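Beta-fructofuranosidase (Arthrobacter, PDB 3WPU) is a bacterial beta-fructofuranosidase of the levansucrase/invertase family, a group of enzymes built on a five-bladed beta-propeller. Local coordinates at residues S166-T180 with F241-P253. Numbering follows the deposited sequence.
Sequences SARVSKNGEIKLFFT and FFNFRDPFTFEDP
The methyl CG2 of Thr249 sits over the centre of one face of the Phe178 ring, 3.9 Å from the ring centroid and 5° off its normal, a CH-pi contact. At the edge of the Arg168 guanidinium, NH1 donates to Thr249 OG1 at 2.9 Å, with the oxygen tilted 18° from the plane. Bends at chi2 and chi3 curl the arginine chain round, and its CG also lies against OG1. Two residues earlier in strand 245-250, the Pro247 ring packs with CG 3.9 Å from Phe178 CB. Ser166 OG donates to Pro247 O at 2.8 Å, from above the carbonyl plane. A water donates to Ser166 OG, accepts from Thr249 N and bonds Thr249 OG1. Asp246 N gives a nearly straight bond, 2.9 Å, to Thr180 OG1, which also bonds Ser164 O. Asp246 OD2 turns to Arg339 N and OD1 to a bound glycerol, consistent with a pocket at this Arg-Asp-Pro motif, known in the family. The edge strand 245-250 packs on the hairpin of another sheet, consistent with neighbouring propeller blades meeting. No direct backbone hydrogen bond joins the segments. Side-chain hydroxyls and one water satisfy buried backbone groups, and methyl, proline and ring contacts fill in between.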
ATOM      1  N   SER A 166      -0.529  -8.476  -0.158  1.00 10.19           N
ATOM      2  CA  SER A 166      -1.517  -8.435   0.915  1.00 10.43           C
ATOM      3  C   SER A 166      -1.696  -9.868   1.436  1.00 10.50           C
ATOM      4  O   SER A 166      -1.163 -10.823   0.841  1.00 10.43           O
ATOM      5  CB  SER A 166      -2.856  -7.896   0.401  1.00 10.69           C
ATOM      6  OG  SER A 166      -3.224  -8.582  -0.778  1.00 10.64           O
ATOM      7  N   ALA A 167      -2.458 -10.048   2.518  1.00 10.64           N
ATOM      8  CA  ALA A 167      -2.594 -11.371   3.133  1.00 10.75           C
ATOM      9  C   ALA A 167      -3.969 -11.526   3.751  1.00 11.50           C
ATOM     10  O   ALA A 167      -4.364 -10.719   4.586  1.00 11.28           O
ATOM     11  CB  ALA A 167      -1.516 -11.594   4.178  1.00 10.69           C
ATOM     12  N   ARG A 168      -4.716 -12.510   3.262  1.00 11.88           N
ATOM     13  CA  ARG A 168      -6.073 -12.763   3.707  1.00 12.72           C
ATOM     14  C   ARG A 168      -6.104 -13.929   4.685  1.00 13.37           C
ATOM     15  O   ARG A 168      -5.506 -14.983   4.418  1.00 13.92           O
ATOM     16  CB  ARG A 168      -6.946 -13.070   2.489  1.00 13.12           C
ATOM     17  CG  ARG A 168      -7.144 -11.881   1.563  1.00 13.58           C
ATOM     18  CD  ARG A 168      -8.180 -10.926   2.127  1.00 14.35           C
ATOM     19  NE  ARG A 168      -9.453 -11.633   2.234  1.00 14.41           N
ATOM     20  CZ  ARG A 168     -10.354 -11.755   1.263  1.00 15.83           C
ATOM     21  NH1 ARG A 168     -10.213 -11.143   0.089  1.00 16.04           N
ATOM     22  NH2 ARG A 168     -11.441 -12.493   1.498  1.00 16.15           N
ATOM     23  N   VAL A 169      -6.782 -13.754   5.815  1.00 13.78           N
ATOM     24  CA  VAL A 169      -6.817 -14.802   6.839  1.00 15.23           C
ATOM     25  C   VAL A 169      -8.151 -15.515   6.771  1.00 16.59           C
ATOM     26  O   VAL A 169      -9.135 -14.909   6.425  1.00 17.93           O
ATOM     27  CB  VAL A 169      -6.549 -14.232   8.249  1.00 16.86           C
ATOM     28  CG1 VAL A 169      -7.615 -13.247   8.691  1.00 17.39           C
ATOM     29  CG2 VAL A 169      -6.320 -15.340   9.272  1.00 17.26           C
ATOM     30  N   SER A 170      -8.155 -16.806   7.072  1.00 17.51           N
ATOM     31  CA  SER A 170      -9.361 -17.619   7.103  1.00 19.70           C
ATOM     32  C   SER A 170      -9.631 -17.967   8.553  1.00 20.06           C
ATOM     33  O   SER A 170      -8.742 -17.855   9.393  1.00 19.65           O
ATOM     34  CB  SER A 170      -9.149 -18.909   6.311  1.00 20.61           C
ATOM     35  OG  SER A 170      -8.876 -18.644   4.944  1.00 23.42           O
ATOM     36  N   LYS A 171     -10.842 -18.444   8.829  1.00 21.53           N
ATOM     37  CA  LYS A 171     -11.257 -18.777  10.195  1.00 24.06           C
ATOM     38  C   LYS A 171     -10.455 -19.908  10.826  1.00 24.48           C
ATOM     39  O   LYS A 171     -10.403 -19.997  12.040  1.00 25.26           O
ATOM     40  CB  LYS A 171     -12.751 -19.141  10.237  1.00 25.89           C
ATOM     41  CG  LYS A 171     -13.665 -17.934  10.162  1.00 29.06           C
ATOM     42  CD  LYS A 171     -15.131 -18.344  10.047  1.00 32.53           C
ATOM     43  CE  LYS A 171     -16.029 -17.118   9.978  1.00 35.13           C
ATOM     44  NZ  LYS A 171     -17.479 -17.454   9.837  1.00 36.09           N
ATOM     45  N   ASN A 172      -9.852 -20.766  10.004  1.00 25.71           N
ATOM     46  CA  ASN A 172      -8.996 -21.862  10.489  1.00 26.96           C
ATOM     47  C   ASN A 172      -7.528 -21.462  10.713  1.00 25.69           C
ATOM     48  O   ASN A 172      -6.692 -22.316  10.997  1.00 27.10           O
ATOM     49  CB  ASN A 172      -9.067 -23.045   9.514  1.00 30.97           C
ATOM     50  CG  ASN A 172      -8.741 -22.647   8.079  1.00 35.13           C
ATOM     51  OD1 ASN A 172      -7.937 -21.753   7.843  1.00 33.92           O
ATOM     52  ND2 ASN A 172      -9.390 -23.300   7.117  1.00 39.53           N
ATOM     53  N   GLY A 173      -7.210 -20.178  10.580  1.00 23.27           N
ATOM     54  CA  GLY A 173      -5.832 -19.707  10.752  1.00 21.39           C
ATOM     55  C   GLY A 173      -5.000 -19.788   9.476  1.00 19.97           C
ATOM     56  O   GLY A 173      -3.807 -19.485   9.490  1.00 17.94           O
ATOM     57  N   GLU A 174      -5.625 -20.189   8.376  1.00 19.12           N
ATOM     58  CA  GLU A 174      -4.928 -20.228   7.093  1.00 18.95           C
ATOM     59  C   GLU A 174      -4.743 -18.804   6.600  1.00 17.00           C
ATOM     60  O   GLU A 174      -5.600 -17.930   6.819  1.00 15.42           O
ATOM     61  CB  GLU A 174      -5.741 -21.019   6.071  1.00 21.97           C
ATOM     62  CG  GLU A 174      -5.258 -20.962   4.632  1.00 25.94           C
ATOM     63  CD  GLU A 174      -6.324 -21.491   3.690  1.00 29.60           C
ATOM     64  OE1 GLU A 174      -6.678 -22.680   3.859  1.00 30.99           O
ATOM     65  OE2 GLU A 174      -6.820 -20.708   2.836  1.00 30.88           O
ATOM     66  N   ILE A 175      -3.629 -18.599   5.908  1.00 13.88           N
ATOM     67  CA  ILE A 175      -3.304 -17.332   5.302  1.00 12.78           C
ATOM     68  C   ILE A 175      -3.103 -17.515   3.801  1.00 12.50           C
ATOM     69  O   ILE A 175      -2.283 -18.349   3.371  1.00 12.66           O
ATOM     70  CB  ILE A 175      -2.017 -16.763   5.920  1.00 12.61           C
ATOM     71  CG1 ILE A 175      -2.213 -16.484   7.431  1.00 13.18           C
ATOM     72  CG2 ILE A 175      -1.595 -15.501   5.182  1.00 13.10           C
ATOM     73  CD1 ILE A 175      -0.934 -16.077   8.138  1.00 14.13           C
ATOM     74  N   LYS A 176      -3.828 -16.728   3.007  1.00 11.61           N
ATOM     75  CA  LYS A 176      -3.555 -16.617   1.582  1.00 11.46           C
ATOM     76  C   LYS A 176      -2.702 -15.371   1.369  1.00 10.58           C
ATOM     77  O   LYS A 176      -3.189 -14.229   1.498  1.00 10.23           O
ATOM     78  CB  LYS A 176      -4.833 -16.526   0.771  1.00 12.69           C
ATOM     79  CG  LYS A 176      -5.678 -17.772   0.765  1.00 14.46           C
ATOM     80  CD  LYS A 176      -6.891 -17.530  -0.117  1.00 16.82           C
ATOM     81  CE  LYS A 176      -7.763 -18.753  -0.328  1.00 19.40           C
ATOM     82  NZ  LYS A 176      -8.624 -18.915   0.855  1.00 20.46           N
ATOM     83  N   LEU A 177      -1.425 -15.593   1.104  1.00 10.15           N
ATOM     84  CA  LEU A 177      -0.486 -14.527   0.865  1.00 10.07           C
ATOM     85  C   LEU A 177      -0.433 -14.186  -0.641  1.00  9.25           C
ATOM     86  O   LEU A 177       0.020 -14.970  -1.469  1.00  9.60           O
ATOM     87  CB  LEU A 177       0.875 -14.922   1.408  1.00 10.14           C
ATOM     88  CG  LEU A 177       2.028 -13.930   1.226  1.00 10.96           C
ATOM     89  CD1 LEU A 177       1.692 -12.581   1.835  1.00 11.22           C
ATOM     90  CD2 LEU A 177       3.297 -14.505   1.824  1.00 11.84           C
ATOM     91  N   PHE A 178      -0.999 -13.042  -0.991  1.00  9.87           N
ATOM     92  CA  PHE A 178      -0.924 -12.515  -2.358  1.00  9.60           C
ATOM     93  C   PHE A 178       0.316 -11.649  -2.441  1.00  9.09           C
ATOM     94  O   PHE A 178       0.479 -10.758  -1.645  1.00  9.31           O
ATOM     95  CB  PHE A 178      -2.164 -11.716  -2.697  1.00 10.44           C
ATOM     96  CG  PHE A 178      -3.412 -12.558  -2.747  1.00 10.30           C
ATOM     97  CD1 PHE A 178      -3.777 -13.228  -3.899  1.00 10.81           C
ATOM     98  CD2 PHE A 178      -4.158 -12.747  -1.593  1.00 10.65           C
ATOM     99  CE1 PHE A 178      -4.914 -14.030  -3.938  1.00 10.76           C
ATOM    100  CE2 PHE A 178      -5.295 -13.549  -1.623  1.00 10.70           C
ATOM    101  CZ  PHE A 178      -5.658 -14.195  -2.797  1.00 10.95           C
ATOM    102  N   PHE A 179       1.169 -11.896  -3.409  1.00  8.91           N
ATOM    103  CA  PHE A 179       2.400 -11.128  -3.517  1.00  8.82           C
ATOM    104  C   PHE A 179       2.868 -10.996  -4.954  1.00  9.25           C
ATOM    105  O   PHE A 179       2.255 -11.502  -5.872  1.00  9.45           O
ATOM    106  CB  PHE A 179       3.476 -11.727  -2.602  1.00  9.13           C
ATOM    107  CG  PHE A 179       4.011 -13.066  -3.064  1.00  9.98           C
ATOM    108  CD1 PHE A 179       5.280 -13.173  -3.628  1.00 10.48           C
ATOM    109  CD2 PHE A 179       3.232 -14.222  -2.943  1.00 10.11           C
ATOM    110  CE1 PHE A 179       5.774 -14.408  -4.053  1.00 10.36           C
ATOM    111  CE2 PHE A 179       3.720 -15.449  -3.371  1.00 10.42           C
ATOM    112  CZ  PHE A 179       4.985 -15.531  -3.924  1.00 10.52           C
ATOM    113  N   THR A 180       3.944 -10.251  -5.138  1.00  8.78           N
ATOM    114  CA  THR A 180       4.528 -10.057  -6.440  1.00  9.67           C
ATOM    115  C   THR A 180       5.796 -10.881  -6.505  1.00  9.96           C
ATOM    116  O   THR A 180       6.755 -10.635  -5.762  1.00 10.15           O
ATOM    117  CB  THR A 180       4.822  -8.583  -6.742  1.00  9.84           C
ATOM    118  OG1 THR A 180       3.702  -7.748  -6.383  1.00  9.61           O
ATOM    119  CG2 THR A 180       5.179  -8.382  -8.225  1.00 10.15           C
ATOM    120  N   PHE A 241      10.933  -1.631 -18.643  1.00 15.21           N
ATOM    121  CA  PHE A 241      10.825  -1.260 -17.236  1.00 15.68           C
ATOM    122  C   PHE A 241       9.391  -0.991 -16.834  1.00 13.77           C
ATOM    123  O   PHE A 241       9.122  -0.203 -15.913  1.00 13.18           O
ATOM    124  CB  PHE A 241      11.704  -0.059 -16.963  1.00 17.76           C
ATOM    125  CG  PHE A 241      13.152  -0.325 -17.248  1.00 20.30           C
ATOM    126  CD1 PHE A 241      13.849  -1.271 -16.507  1.00 22.28           C
ATOM    127  CD2 PHE A 241      13.806   0.327 -18.284  1.00 23.00           C
ATOM    128  CE1 PHE A 241      15.185  -1.548 -16.775  1.00 23.31           C
ATOM    129  CE2 PHE A 241      15.145   0.064 -18.555  1.00 22.98           C
ATOM    130  CZ  PHE A 241      15.830  -0.879 -17.801  1.00 23.43           C
ATOM    131  N   PHE A 242       8.475  -1.713 -17.473  1.00 12.89           N
ATOM    132  CA  PHE A 242       7.072  -1.693 -17.099  1.00 12.08           C
ATOM    133  C   PHE A 242       6.857  -2.026 -15.632  1.00 11.71           C
ATOM    134  O   PHE A 242       7.638  -2.761 -15.045  1.00 11.94           O
ATOM    135  CB  PHE A 242       6.255  -2.674 -17.960  1.00 11.91           C
ATOM    136  CG  PHE A 242       6.436  -4.142 -17.612  1.00 12.24           C
ATOM    137  CD1 PHE A 242       5.362  -4.873 -17.114  1.00 12.48           C
ATOM    138  CD2 PHE A 242       7.647  -4.812 -17.821  1.00 12.44           C
ATOM    139  CE1 PHE A 242       5.489  -6.220 -16.846  1.00 12.33           C
ATOM    140  CE2 PHE A 242       7.789  -6.160 -17.522  1.00 12.40           C
ATOM    141  CZ  PHE A 242       6.705  -6.874 -17.039  1.00 12.63           C
ATOM    142  N   ASN A 243       5.786  -1.473 -15.065  1.00 10.95           N
ATOM    143  CA  ASN A 243       5.353  -1.725 -13.701  1.00 10.34           C
ATOM    144  C   ASN A 243       4.187  -2.689 -13.675  1.00 10.53           C
ATOM    145  O   ASN A 243       3.270  -2.560 -14.472  1.00 10.19           O
ATOM    146  CB  ASN A 243       4.925  -0.402 -13.066  1.00 10.70           C
ATOM    147  CG  ASN A 243       6.034   0.630 -13.096  1.00 11.75           C
ATOM    148  OD1 ASN A 243       5.937   1.681 -13.743  1.00 14.31           O
ATOM    149  ND2 ASN A 243       7.078   0.336 -12.391  1.00 10.90           N
ATOM    150  N   PHE A 244       4.223  -3.628 -12.741  1.00 10.46           N
ATOM    151  CA  PHE A 244       3.142  -4.640 -12.604  1.00  9.60           C
ATOM    152  C   PHE A 244       3.357  -5.315 -11.270  1.00  9.59           C
ATOM    153  O   PHE A 244       4.274  -6.114 -11.119  1.00  9.64           O
ATOM    154  CB  PHE A 244       3.148  -5.657 -13.752  1.00  9.55           C
ATOM    155  CG  PHE A 244       1.948  -6.569 -13.737  1.00  9.44           C
ATOM    156  CD1 PHE A 244       0.761  -6.186 -14.332  1.00  9.44           C
ATOM    157  CD2 PHE A 244       2.028  -7.810 -13.129  1.00  9.82           C
ATOM    158  CE1 PHE A 244      -0.349  -7.022 -14.265  1.00  9.53           C
ATOM    159  CE2 PHE A 244       0.937  -8.652 -13.091  1.00  9.78           C
ATOM    160  CZ  PHE A 244      -0.250  -8.252 -13.664  1.00  9.73           C
ATOM    161  N   ARG A 245       2.607  -4.899 -10.267  1.00  9.29           N
ATOM    162  CA  ARG A 245       2.843  -5.369  -8.901  1.00  9.23           C
ATOM    163  C   ARG A 245       1.779  -4.930  -7.920  1.00  9.41           C
ATOM    164  O   ARG A 245       0.876  -4.161  -8.276  1.00  9.36           O
ATOM    165  CB  ARG A 245       4.234  -4.855  -8.411  1.00  9.30           C
ATOM    166  CG  ARG A 245       4.418  -3.353  -8.426  1.00 10.27           C
ATOM    167  CD  ARG A 245       5.809  -3.016  -7.872  1.00 10.64           C
ATOM    168  NE  ARG A 245       6.119  -1.604  -7.975  1.00 11.31           N
ATOM    169  CZ  ARG A 245       6.590  -0.981  -9.047  1.00 11.95           C
ATOM    170  NH1 ARG A 245       6.874  -1.635 -10.166  1.00 12.03           N
ATOM    171  NH2 ARG A 245       6.842   0.319  -8.982  1.00 13.92           N
ATOM    172  N   ASP A 246       1.902  -5.452  -6.700  1.00  9.69           N
ATOM    173  CA  ASP A 246       1.222  -4.982  -5.485  1.00  9.71           C
ATOM    174  C   ASP A 246      -0.288  -5.352  -5.438  1.00  9.33           C
ATOM    175  O   ASP A 246      -1.119  -4.445  -5.376  1.00  9.26           O
ATOM    176  CB  ASP A 246       1.322  -3.470  -5.317  1.00 10.77           C
ATOM    177  CG  ASP A 246       2.767  -2.941  -5.286  1.00 13.22           C
ATOM    178  OD1 ASP A 246       3.698  -3.742  -5.104  1.00 11.78           O
ATOM    179  OD2 ASP A 246       2.951  -1.702  -5.552  1.00 19.29           O
ATOM    180  N   PRO A 247      -0.609  -6.651  -5.387  1.00  9.03           N
ATOM    181  CA  PRO A 247      -2.029  -7.077  -5.334  1.00  9.07           C
ATOM    182  C   PRO A 247      -2.679  -6.813  -3.962  1.00  9.21           C
ATOM    183  O   PRO A 247      -2.134  -7.195  -2.913  1.00  9.25           O
ATOM    184  CB  PRO A 247      -1.940  -8.585  -5.571  1.00  9.15           C
ATOM    185  CG  PRO A 247      -0.604  -8.956  -5.037  1.00  9.42           C
ATOM    186  CD  PRO A 247       0.276  -7.831  -5.487  1.00  9.24           C
ATOM    187  N   PHE A 248      -3.865  -6.198  -3.988  1.00  8.96           N
ATOM    188  CA  PHE A 248      -4.710  -5.983  -2.816  1.00  8.72           C
ATOM    189  C   PHE A 248      -6.107  -6.535  -3.146  1.00  9.22           C
ATOM    190  O   PHE A 248      -6.720  -6.044  -4.080  1.00  9.87           O
ATOM    191  CB  PHE A 248      -4.805  -4.471  -2.523  1.00  9.21           C
ATOM    192  CG  PHE A 248      -5.811  -4.107  -1.446  1.00  9.35           C
ATOM    193  CD1 PHE A 248      -5.436  -4.068  -0.119  1.00  9.44           C
ATOM    194  CD2 PHE A 248      -7.145  -3.838  -1.764  1.00  9.42           C
ATOM    195  CE1 PHE A 248      -6.338  -3.752   0.891  1.00 10.00           C
ATOM    196  CE2 PHE A 248      -8.048  -3.499  -0.762  1.00  9.54           C
ATOM    197  CZ  PHE A 248      -7.666  -3.480   0.559  1.00  9.63           C
ATOM    198  N   THR A 249      -6.574  -7.519  -2.377  1.00  9.15           N
ATOM    199  CA  THR A 249      -7.891  -8.177  -2.633  1.00  9.64           C
ATOM    200  C   THR A 249      -8.948  -7.728  -1.647  1.00  9.89           C
ATOM    201  O   THR A 249      -8.643  -7.314  -0.520  1.00 10.37           O
ATOM    202  CB  THR A 249      -7.810  -9.728  -2.625  1.00 10.08           C
ATOM    203  OG1 THR A 249      -7.781 -10.246  -1.281  1.00 10.57           O
ATOM    204  CG2 THR A 249      -6.648 -10.246  -3.466  1.00 11.00           C
ATOM    205  N   PHE A 250     -10.228  -7.848  -2.039  1.00  9.88           N
ATOM    206  CA  PHE A 250     -11.284  -7.307  -1.232  1.00  9.97           C
ATOM    207  C   PHE A 250     -12.617  -7.765  -1.802  1.00 10.76           C
ATOM    208  O   PHE A 250     -12.678  -8.194  -2.947  1.00 11.21           O
ATOM    209  CB  PHE A 250     -11.281  -5.775  -1.247  1.00 10.38           C
ATOM    210  CG  PHE A 250     -11.358  -5.176  -2.622  1.00 10.07           C
ATOM    211  CD1 PHE A 250     -12.577  -4.744  -3.147  1.00 10.02           C
ATOM    212  CD2 PHE A 250     -10.213  -5.060  -3.431  1.00 10.23           C
ATOM    213  CE1 PHE A 250     -12.645  -4.183  -4.404  1.00 10.56           C
ATOM    214  CE2 PHE A 250     -10.288  -4.505  -4.683  1.00 10.52           C
ATOM    215  CZ  PHE A 250     -11.503  -4.070  -5.182  1.00 10.11           C
ATOM    216  N   GLU A 251     -13.632  -7.677  -0.959  1.00 11.82           N
ATOM    217  CA  GLU A 251     -15.007  -7.730  -1.405  1.00 13.19           C
ATOM    218  C   GLU A 251     -15.547  -6.313  -1.485  1.00 13.19           C
ATOM    219  O   GLU A 251     -15.364  -5.498  -0.574  1.00 14.35           O
ATOM    220  CB  GLU A 251     -15.851  -8.525  -0.417  1.00 14.57           C
ATOM    221  CG  GLU A 251     -17.290  -8.741  -0.873  1.00 16.53           C
ATOM    222  CD  GLU A 251     -18.126  -9.433   0.192  1.00 18.96           C
ATOM    223  OE1 GLU A 251     -18.456  -8.793   1.203  1.00 22.17           O
ATOM    224  OE2 GLU A 251     -18.493 -10.594  -0.017  1.00 22.52           O
ATOM    225  N   ASP A 252     -16.251  -6.040  -2.575  1.00 13.24           N
ATOM    226  CA  ASP A 252     -16.976  -4.806  -2.779  1.00 12.66           C
ATOM    227  C   ASP A 252     -18.369  -4.981  -2.166  1.00 12.97           C
ATOM    228  O   ASP A 252     -19.062  -5.919  -2.549  1.00 13.46           O
ATOM    229  CB  ASP A 252     -17.078  -4.570  -4.279  1.00 12.61           C
ATOM    230  CG  ASP A 252     -17.850  -3.322  -4.643  1.00 12.56           C
ATOM    231  OD1 ASP A 252     -18.162  -2.493  -3.760  1.00 13.99           O
ATOM    232  OD2 ASP A 252     -18.120  -3.203  -5.848  1.00 12.57           O
ATOM    233  N   PRO A 253     -18.777  -4.092  -1.244  1.00 13.54           N
ATOM    234  CA  PRO A 253     -20.126  -4.204  -0.656  1.00 14.61           C
ATOM    235  C   PRO A 253     -21.226  -4.231  -1.729  1.00 14.75           C
ATOM    236  O   PRO A 253     -22.289  -4.870  -1.541  1.00 16.23           O
ATOM    237  CB  PRO A 253     -20.235  -2.955   0.232  1.00 14.93           C
ATOM    238  CG  PRO A 253     -18.820  -2.607   0.570  1.00 14.51           C
ATOM    239  CD  PRO A 253     -17.987  -3.033  -0.598  1.00 13.68           C
TER
HETATM  240  O   HOH W   1      -5.695  -9.281  -0.055  1.00 16.37           O